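Local structure of hemin degrading factor (Pseudomonas aeruginosa, 4MF9) at residues E19-R22 with A23-L27; A160-V163 with R164-E167; Q227-Q230 with A231-A235. The protein binds heme and probably serves both in its intracellular trafficking and in its degradation. One frame throughout, in Å; residues are numbered along the deposited sequence.

Contact 1. Residues E19-R22 with A23-L27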
loop_
_atom_site.group_PDB
_atom_site.type_symbol
_atom_site.label_atom_id
_atom_site.label_comp_id
_atom_site.label_asym_id
_atom_site.label_seq_id
_atom_site.Cartn_x
_atom_site.Cartn_y
_atom_site.Cartn_z
ATOM N N GLU A 19 -12.558 26.533 -10.076
ATOM C CA GLU A 19 -13.907 26.119 -9.742
ATOM C C GLU A 19 -13.897 24.879 -8.838
ATOM O O GLU A 19 -14.720 24.750 -7.945
ATOM C CB GLU A 19 -14.706 25.777 -10.978
ATOM C CG GLU A 19 -15.227 26.933 -11.790
ATOM C CD GLU A 19 -15.386 26.555 -13.261
ATOM O OE1 GLU A 19 -15.991 25.548 -13.585
ATOM O OE2 GLU A 19 -14.877 27.263 -14.100
ATOM N N LEU A 20 -12.999 23.968 -9.138
ATOM C CA LEU A 20 -12.905 22.724 -8.381
ATOM C C LEU A 20 -12.405 23.015 -6.977
ATOM O O LEU A 20 -12.979 22.534 -5.998
ATOM C CB LEU A 20 -11.986 21.714 -9.081
ATOM C CG LEU A 20 -11.844 20.386 -8.320
ATOM C CD1 LEU A 20 -13.215 19.814 -7.957
ATOM C CD2 LEU A 20 -11.025 19.393 -9.131
ATOM N N TYR A 21 -11.343 23.814 -6.878
ATOM C CA TYR A 21 -10.795 24.176 -5.570
ATOM C C TYR A 21 -11.870 24.782 -4.667
ATOM O O TYR A 21 -12.007 24.391 -3.505
ATOM C CB TYR A 21 -9.590 25.126 -5.684
ATOM C CG TYR A 21 -9.024 25.480 -4.320
ATOM C CD1 TYR A 21 -8.198 24.594 -3.637
ATOM C CD2 TYR A 21 -9.338 26.689 -3.703
ATOM C CE1 TYR A 21 -7.689 24.900 -2.391
ATOM C CE2 TYR A 21 -8.833 27.003 -2.448
ATOM C CZ TYR A 21 -8.012 26.106 -1.794
ATOM O OH TYR A 21 -7.514 26.417 -0.538
ATOM N N ARG A 22 -12.634 25.698 -5.229
ATOM C CA ARG A 22 -13.716 26.374 -4.528
ATOM C C ARG A 22 -14.822 25.444 -4.097
ATOM O O ARG A 22 -15.319 25.539 -3.013
ATOM C CB ARG A 22 -14.267 27.554 -5.327
ATOM C CG ARG A 22 -15.484 28.268 -4.722
ATOM C CD ARG A 22 -15.390 28.546 -3.224
ATOM N NE ARG A 22 -16.604 29.137 -2.632
ATOM C CZ ARG A 22 -16.984 30.410 -2.739
ATOM N NH1 ARG A 22 -16.274 31.276 -3.424
ATOM N NH2 ARG A 22 -18.094 30.825 -2.163
ATOM N N ALA A 23 -15.182 24.542 -4.971
ATOM C CA ALA A 23 -16.208 23.535 -4.711
ATOM C C ALA A 23 -15.778 22.621 -3.569
ATOM O O ALA A 23 -16.592 22.227 -2.727
ATOM C CB ALA A 23 -16.461 22.717 -5.972
ATOM N N TRP A 24 -14.505 22.275 -3.554
ATOM C CA TRP A 24 -13.951 21.461 -2.511
ATOM C C TRP A 24 -13.938 22.136 -1.148
ATOM O O TRP A 24 -14.375 21.563 -0.199
ATOM C CB TRP A 24 -12.549 21.039 -2.882
ATOM C CG TRP A 24 -11.792 20.300 -1.769
ATOM C CD1 TRP A 24 -12.266 19.358 -0.954
ATOM C CD2 TRP A 24 -10.448 20.466 -1.440
ATOM N NE1 TRP A 24 -11.303 18.896 -0.142
ATOM C CE2 TRP A 24 -10.162 19.576 -0.404
ATOM C CE3 TRP A 24 -9.452 21.330 -1.880
ATOM C CZ2 TRP A 24 -8.936 19.523 0.194
ATOM C CZ3 TRP A 24 -8.231 21.255 -1.310
ATOM C CH2 TRP A 24 -7.979 20.374 -0.275
ATOM N N GLN A 25 -13.499 23.383 -1.102
ATOM C CA GLN A 25 -13.498 24.181 0.132
ATOM C C GLN A 25 -14.903 24.381 0.696
ATOM O O GLN A 25 -15.101 24.397 1.913
ATOM C CB GLN A 25 -12.837 25.544 -0.113
ATOM C CG GLN A 25 -11.391 25.453 -0.568
ATOM C CD GLN A 25 -10.492 24.762 0.448
ATOM O OE1 GLN A 25 -10.443 25.150 1.613
ATOM N NE2 GLN A 25 -9.778 23.734 0.007
ATOM N N ASP A 26 -15.872 24.550 -0.195
ATOM C CA ASP A 26 -17.276 24.635 0.195
ATOM C C ASP A 26 -17.742 23.326 0.840
ATOM O O ASP A 26 -18.443 23.326 1.864
ATOM C CB ASP A 26 -18.134 24.953 -1.035
ATOM C CG ASP A 26 -17.995 26.396 -1.490
ATOM O OD1 ASP A 26 -17.493 27.225 -0.692
ATOM O OD2 ASP A 26 -18.403 26.704 -2.637
ATOM N N LEU A 27 -17.347 22.211 0.233
ATOM C CA LEU A 27 -17.660 20.894 0.746
ATOM C C LEU A 27 -17.007 20.649 2.070
ATOM O O LEU A 27 -17.680 20.321 3.032
ATOM C CB LEU A 27 -17.115 19.846 -0.188
ATOM C CG LEU A 27 -17.997 18.630 -0.433
ATOM C CD1 LEU A 27 -17.198 17.419 -0.840
ATOM C CD2 LEU A 27 -18.915 18.310 0.728
#

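Contact 2. Residues A160-V163 with R164-E167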
loop_
_atom_site.group_PDB
_atom_site.type_symbol
_atom_site.label_atom_id
_atom_site.label_comp_id
_atom_site.label_asym_id
_atom_site.label_seq_id
_atom_site.Cartn_x
_atom_site.Cartn_y
_atom_site.Cartn_z
ATOM N N ALA A 160 9.415 15.417 13.831
ATOM C CA ALA A 160 10.854 15.160 13.884
ATOM C C ALA A 160 11.556 15.287 12.531
ATOM O O ALA A 160 12.725 14.910 12.397
ATOM C CB ALA A 160 11.118 13.789 14.485
ATOM N N SER A 161 10.847 15.798 11.527
ATOM C CA SER A 161 11.441 15.993 10.203
ATOM C C SER A 161 12.369 17.201 10.183
ATOM O O SER A 161 12.181 18.140 10.951
ATOM C CB SER A 161 10.353 16.176 9.144
ATOM O OG SER A 161 9.446 15.090 9.131
ATOM N N ASP A 162 13.313 17.210 9.258
ATOM C CA ASP A 162 14.198 18.357 9.104
ATOM C C ASP A 162 13.530 19.405 8.232
ATOM O O ASP A 162 13.698 19.480 7.059
ATOM C CB ASP A 162 15.554 17.982 8.532
ATOM C CG ASP A 162 16.447 19.187 8.321
ATOM O OD1 ASP A 162 16.127 20.234 8.841
ATOM O OD2 ASP A 162 17.434 19.095 7.630
ATOM N N VAL A 163 12.786 20.295 8.844
ATOM C CA VAL A 163 11.972 21.221 8.100
ATOM C C VAL A 163 12.786 22.062 7.142
ATOM O O VAL A 163 12.307 22.467 6.157
ATOM C CB VAL A 163 11.084 22.063 9.033
ATOM C CG1 VAL A 163 10.041 22.823 8.265
ATOM C CG2 VAL A 163 10.426 21.169 10.068
ATOM N N ARG A 164 14.023 22.304 7.450
ATOM C CA ARG A 164 14.820 23.116 6.584
ATOM C C ARG A 164 15.249 22.445 5.260
ATOM O O ARG A 164 15.777 23.078 4.413
ATOM C CB ARG A 164 15.973 23.760 7.331
ATOM C CG ARG A 164 16.911 22.782 7.914
ATOM C CD ARG A 164 16.714 22.681 9.426
ATOM N NE ARG A 164 17.184 23.869 10.090
ATOM C CZ ARG A 164 18.364 24.005 10.667
ATOM N NH1 ARG A 164 19.236 22.999 10.712
ATOM N NH2 ARG A 164 18.673 25.172 11.205
ATOM N N ALA A 165 14.996 21.163 5.119
ATOM C CA ALA A 165 15.306 20.468 3.881
ATOM C C ALA A 165 14.183 20.702 2.882
ATOM O O ALA A 165 14.380 20.581 1.675
ATOM C CB ALA A 165 15.500 18.975 4.148
ATOM N N TRP A 166 13.007 21.059 3.400
ATOM C CA TRP A 166 11.790 21.188 2.590
ATOM C C TRP A 166 11.902 22.121 1.372
ATOM O O TRP A 166 11.783 21.680 0.234
ATOM C CB TRP A 166 10.611 21.610 3.472
ATOM C CG TRP A 166 9.332 21.805 2.711
ATOM C CD1 TRP A 166 8.744 22.997 2.378
ATOM C CD2 TRP A 166 8.479 20.778 2.186
ATOM N NE1 TRP A 166 7.578 22.771 1.683
ATOM C CE2 TRP A 166 7.398 21.418 1.545
ATOM C CE3 TRP A 166 8.530 19.378 2.191
ATOM C CZ2 TRP A 166 6.367 20.705 0.922
ATOM C CZ3 TRP A 166 7.505 18.671 1.577
ATOM C CH2 TRP A 166 6.440 19.337 0.949
ATOM N N GLU A 167 12.214 23.387 1.599
ATOM C CA GLU A 167 12.197 24.303 0.495
ATOM C C GLU A 167 13.215 24.060 -0.595
ATOM O O GLU A 167 12.892 24.103 -1.729
ATOM C CB GLU A 167 12.178 25.732 0.956
ATOM C CG GLU A 167 11.223 26.588 0.141
ATOM C CD GLU A 167 9.759 26.241 0.298
ATOM O OE1 GLU A 167 9.139 25.807 -0.690
ATOM O OE2 GLU A 167 9.213 26.423 1.403
HETATM O O HOH W 1 12.452 24.703 4.194
#

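Contact 3. Residues Q227-Q230 with A231-A235. With HEM (protoporphyrin IX containing Fe), chain C.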
loop_
_atom_site.group_PDB
_atom_site.type_symbol
_atom_site.label_atom_id
_atom_site.label_comp_id
_atom_site.label_asym_id
_atom_site.label_seq_id
_atom_site.Cartn_x
_atom_site.Cartn_y
_atom_site.Cartn_z
ATOM N N GLN A 227 -6.248 -15.804 -11.857
ATOM C CA GLN A 227 -6.363 -14.760 -10.821
ATOM C C GLN A 227 -5.871 -15.307 -9.480
ATOM O O GLN A 227 -5.886 -16.476 -9.279
ATOM C CB GLN A 227 -7.784 -14.246 -10.630
ATOM C CG GLN A 227 -8.539 -13.984 -11.882
ATOM C CD GLN A 227 -7.812 -13.023 -12.756
ATOM O OE1 GLN A 227 -7.358 -13.351 -13.828
ATOM N NE2 GLN A 227 -7.637 -11.855 -12.266
ATOM N N ARG A 228 -5.427 -14.435 -8.608
ATOM C CA ARG A 228 -4.845 -14.902 -7.394
ATOM C C ARG A 228 -5.832 -15.736 -6.529
ATOM O O ARG A 228 -5.503 -16.768 -6.067
ATOM C CB ARG A 228 -4.308 -13.763 -6.561
ATOM C CG ARG A 228 -3.528 -14.283 -5.381
ATOM C CD ARG A 228 -2.886 -13.343 -4.377
ATOM N NE ARG A 228 -1.592 -12.980 -4.829
ATOM C CZ ARG A 228 -0.424 -13.164 -4.238
ATOM N NH1 ARG A 228 -0.263 -13.678 -3.067
ATOM N NH2 ARG A 228 0.605 -12.784 -4.879
ATOM N N THR A 229 -7.034 -15.251 -6.355
ATOM C CA THR A 229 -8.038 -15.975 -5.567
ATOM C C THR A 229 -8.395 -17.282 -6.253
ATOM O O THR A 229 -8.628 -18.304 -5.610
ATOM C CB THR A 229 -9.304 -15.132 -5.366
ATOM O OG1 THR A 229 -9.859 -14.762 -6.640
ATOM C CG2 THR A 229 -8.959 -13.878 -4.602
ATOM N N GLN A 230 -8.436 -17.246 -7.569
ATOM C CA GLN A 230 -8.700 -18.406 -8.383
ATOM C C GLN A 230 -7.653 -19.491 -8.178
ATOM O O GLN A 230 -8.011 -20.608 -8.039
ATOM C CB GLN A 230 -8.716 -17.995 -9.837
ATOM C CG GLN A 230 -9.062 -19.027 -10.852
ATOM C CD GLN A 230 -9.261 -18.416 -12.215
ATOM O OE1 GLN A 230 -8.441 -17.680 -12.683
ATOM N NE2 GLN A 230 -10.346 -18.745 -12.830
ATOM N N ALA A 231 -6.385 -19.128 -8.146
ATOM C CA ALA A 231 -5.340 -20.123 -7.911
ATOM C C ALA A 231 -5.421 -20.711 -6.500
ATOM O O ALA A 231 -5.163 -21.892 -6.311
ATOM C CB ALA A 231 -3.980 -19.520 -8.148
ATOM N N LEU A 232 -5.742 -19.879 -5.511
ATOM C CA LEU A 232 -5.882 -20.348 -4.131
ATOM C C LEU A 232 -6.979 -21.403 -4.053
ATOM O O LEU A 232 -6.815 -22.455 -3.430
ATOM C CB LEU A 232 -6.207 -19.184 -3.190
ATOM C CG LEU A 232 -5.201 -18.041 -3.157
ATOM C CD1 LEU A 232 -5.565 -17.000 -2.102
ATOM C CD2 LEU A 232 -3.802 -18.578 -2.936
ATOM N N ARG A 233 -8.068 -21.132 -4.727
ATOM C CA ARG A 233 -9.222 -21.979 -4.835
ATOM C C ARG A 233 -8.869 -23.321 -5.482
ATOM O O ARG A 233 -9.413 -24.322 -5.152
ATOM C CB ARG A 233 -10.176 -21.333 -5.799
ATOM C CG ARG A 233 -11.611 -21.586 -5.555
ATOM C CD ARG A 233 -12.486 -20.408 -5.858
ATOM N NE ARG A 233 -12.507 -19.988 -7.238
ATOM C CZ ARG A 233 -12.341 -18.733 -7.610
ATOM N NH1 ARG A 233 -12.111 -17.817 -6.715
ATOM N NH2 ARG A 233 -12.382 -18.401 -8.862
ATOM N N LEU A 234 -7.985 -23.287 -6.466
ATOM C CA LEU A 234 -7.661 -24.485 -7.244
ATOM C C LEU A 234 -6.437 -25.213 -6.700
ATOM O O LEU A 234 -6.117 -26.324 -7.139
ATOM C CB LEU A 234 -7.423 -24.110 -8.709
ATOM C CG LEU A 234 -8.537 -23.402 -9.476
ATOM C CD1 LEU A 234 -8.080 -23.073 -10.883
ATOM C CD2 LEU A 234 -9.798 -24.238 -9.520
ATOM N N ALA A 235 -5.741 -24.584 -5.756
ATOM C CA ALA A 235 -4.502 -25.161 -5.231
ATOM C C ALA A 235 -4.736 -26.441 -4.428
ATOM O O ALA A 235 -3.956 -27.396 -4.520
ATOM C CB ALA A 235 -3.755 -24.139 -4.401
HETATM C CHA HEM C . 7.735 -10.992 0.368
HETATM C CHB HEM C . 11.958 -9.603 2.002
HETATM C CHC HEM C . 12.791 -7.395 -2.188
HETATM C CHD HEM C . 8.139 -7.841 -3.228
HETATM C C1A HEM C . 8.856 -10.872 1.140
HETATM C C2A HEM C . 9.093 -11.550 2.369
HETATM C C3A HEM C . 10.274 -11.174 2.799
HETATM C C4A HEM C . 10.749 -10.236 1.883
HETATM C CMA HEM C . 10.921 -11.631 4.076
HETATM C CAA HEM C . 8.229 -12.543 3.062
HETATM C CBA HEM C . 8.901 -13.865 3.514
HETATM C CGA HEM C . 9.157 -14.670 2.292
HETATM O O1A HEM C . 10.234 -15.231 2.111
HETATM O O2A HEM C . 8.269 -14.739 1.486
HETATM C C1B HEM C . 12.510 -8.898 0.941
HETATM C C2B HEM C . 13.821 -8.412 1.058
HETATM C C3B HEM C . 14.110 -7.793 -0.095
HETATM C C4B HEM C . 12.897 -7.911 -0.935
HETATM C CMB HEM C . 14.729 -8.600 2.237
HETATM C CAB HEM C . 15.438 -7.161 -0.355
HETATM C CBB HEM C . 15.654 -6.142 -1.129
HETATM C C1C HEM C . 11.628 -7.322 -2.859
HETATM C C2C HEM C . 11.474 -6.786 -4.121
HETATM C C3C HEM C . 10.155 -6.906 -4.439
HETATM C C4C HEM C . 9.478 -7.522 -3.349
HETATM C CMC HEM C . 12.559 -6.210 -4.979
HETATM C CAC HEM C . 9.554 -6.461 -5.673
HETATM C CBC HEM C . 8.255 -6.458 -5.723
HETATM C C1D HEM C . 7.626 -8.781 -2.326
HETATM C C2D HEM C . 6.234 -9.325 -2.363
HETATM C C3D HEM C . 6.157 -10.204 -1.367
HETATM C C4D HEM C . 7.475 -10.192 -0.723
HETATM C CMD HEM C . 5.093 -9.009 -3.305
HETATM C CAD HEM C . 4.946 -11.016 -0.989
HETATM C CBD HEM C . 5.135 -12.447 -1.491
HETATM C CGD HEM C . 3.958 -13.372 -1.559
HETATM O O1D HEM C . 4.116 -14.454 -1.033
HETATM O O2D HEM C . 2.910 -13.116 -2.130
HETATM N NA HEM C . 9.886 -10.056 0.860
HETATM N NB HEM C . 11.981 -8.597 -0.254
HETATM N NC HEM C . 10.436 -7.750 -2.443
HETATM N ND HEM C . 8.300 -9.331 -1.327
HETATM FE FE HEM C . 10.050 -9.011 -0.864
HETATM O O HOH W 2 -12.801 -14.775 -5.890
HETATM O O HOH W 3 -11.147 -15.478 -9.270
#

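Contact 1. Residues E19-R22 with A23-L27
Gln25 lies across one face of the Tyr21 ring, one helical turn further along, and this is the tightly packed part of the contact. Its CG stands over the face of the Tyr21 ring, 3.8 Å from the centroid, the geometry of a CH-pi interaction. Because the glutamine chain bends at chi2 (-61°), its amide folds back over the phenol instead of running outward, and NE2 of Gln25 reaches 3.4 Å from CE1 of Tyr21. Amide and ring planes differ by only 16°, so the two flat groups are nearly parallel. Trp24 meets the same ring obliquely: CZ3 of Trp24 is 3.8 Å from CE1 of Tyr21, with the ring planes inclined at 77°.

The solvent side carries charge. Arg22 and Asp26, both exposed, form a salt bridge in which NE of Arg22 donates to OD1 of Asp26 at 2.9 Å. OD1 is met on its syn side and lies at the edge of the guanidinium, near its plane, while the carboxylate as a whole is turned nearly perpendicular to that plane; a weak second bond goes from the same NE to OD2 of Asp26 (3.0 Å). Backbone i to i+4 bonds run beneath both pairs, including Gln25 N to Tyr21 O at 3.0 Å and Asp26 N to Arg22 O at 3.0 Å.

Helix 17-30 thus has two unlike sides. Trp24 and Leu27 press on Ala39 of helix 36-42, with Leu27 also touching Leu42, while Tyr21 rests on Ser53 and Ile57 in the loop before strand 59-62.

Contact 2. Residues A160-V163 with R164-E167
Ala165 closes a turn onto Asp162, in the stretch leading into the helix that runs to residue 173: Ala165 N donates to Asp162 O at 2.9 Å, almost straight at 169°, and the Ala165 methyl CB lies 3.5 Å from the same Asp162 O. From CB, the aspartate side chain turns with CG opposite the backbone N (chi1 178°), which sets the carboxylate on the side of the residues that follow. At the tip the two oxygens differ. OD2 meets carbon alone across the contact, with CB of Ala165 at 4.0 Å. OD1 faces the Arg164 backbone N and the edge of its guanidinium, but it is modelled too close to the arginine carbons; the closeness of the carboxylate to that chain, the bond from Arg164 N and the long salt bridge to NE are therefore doubtful.

The main chain gives firmer evidence. Trp166 N donates to Val163 O at 3.2 Å. A water accepts from Glu167 N (2.9 Å) and donates to Val163 O (3.0 Å), bridging residues four apart. Nearby, the Trp166 ring makes a cation-pi contact with Arg140 of strand 138-146.

The chemistry implies a helix entrance whose local bonds are backbone bonds and one bridging water, supplemented by a backbone bond between Asp162 and Leu76, with Asp162, the centre of an inverse gamma turn, probably adding a favourable negative charge near the helix start.

Contact 3. Residues Q227-Q230 with A231-A235
Arg233 folds its guanidinium back over Gln230, the closest side-chain approach being NH2 of Arg233 to CB of Gln230 at 3.8 Å. One guanidinium face covers CA of Gln230, 3.6 Å from the plane and toward its rim. Bends at chi2 and chi3 of Arg233 bring the group back along the helix in this way, and Asp196 receives both Arg233 NH2, in a salt bridge, and Gln230 NE2.

Among the hydrogen bonds, the backbone contributes Ala231 N to Gln227 O (2.9 Å) and Arg233 N to Thr229 O (3.0 Å), and the bond from Leu234 N to Gln230 O is weak. The extended Gln230 side chain reaches the helix start, where OE1 accepts from N of Gln227, the N-cap residue, at 3.0 Å and 157°. Gln230 is buried, and its amide is satisfied at both ends.

Water links Thr229 to Arg233, whose side chains run alongside each other. One water lies 3.0 Å from Thr229 OG1 and accepts from Arg233 NH2 at 3.2 Å; another pairs OG1 with NH1, weakly on the arginine side.

Leu232 carries much of the apolar packing, touching Trp208 of helix 201-210 and Trp309, Val311 and Phe326 of the underlying sheet; Ala231 adds Leu204.

Arg228, one of several heme-binding residues, is salt-bridged to Glu324, and its NH1 gives only a weak bond to heme propionate O2D (3.4 Å), which meets the guanidinium at its edge. A basic residue facing a propionate is characteristic of heme pockets, and here Lys313 lies beside it.

All three contacts are local, each within one helix or at its start, yet their surroundings differ. Contacts 1 and 3 are partly buried, whereas contact 2 lies at the surface. Contacts 1 and 2 have centres about 30 Å apart and do not touch, and both lie away from the heme. Contact 3, about 46 Å from contact 2 between centres and across the middle of the chain, lies in the second of the protein's two HemS/ChuX domains and alone of the three supplies a residue of the heme pocket. Aromatic packing and an exposed ion pair mark 19-27; backbone turns and one water mark 160-167; buried amide bonds, waters and a propionate contact mark 227-235.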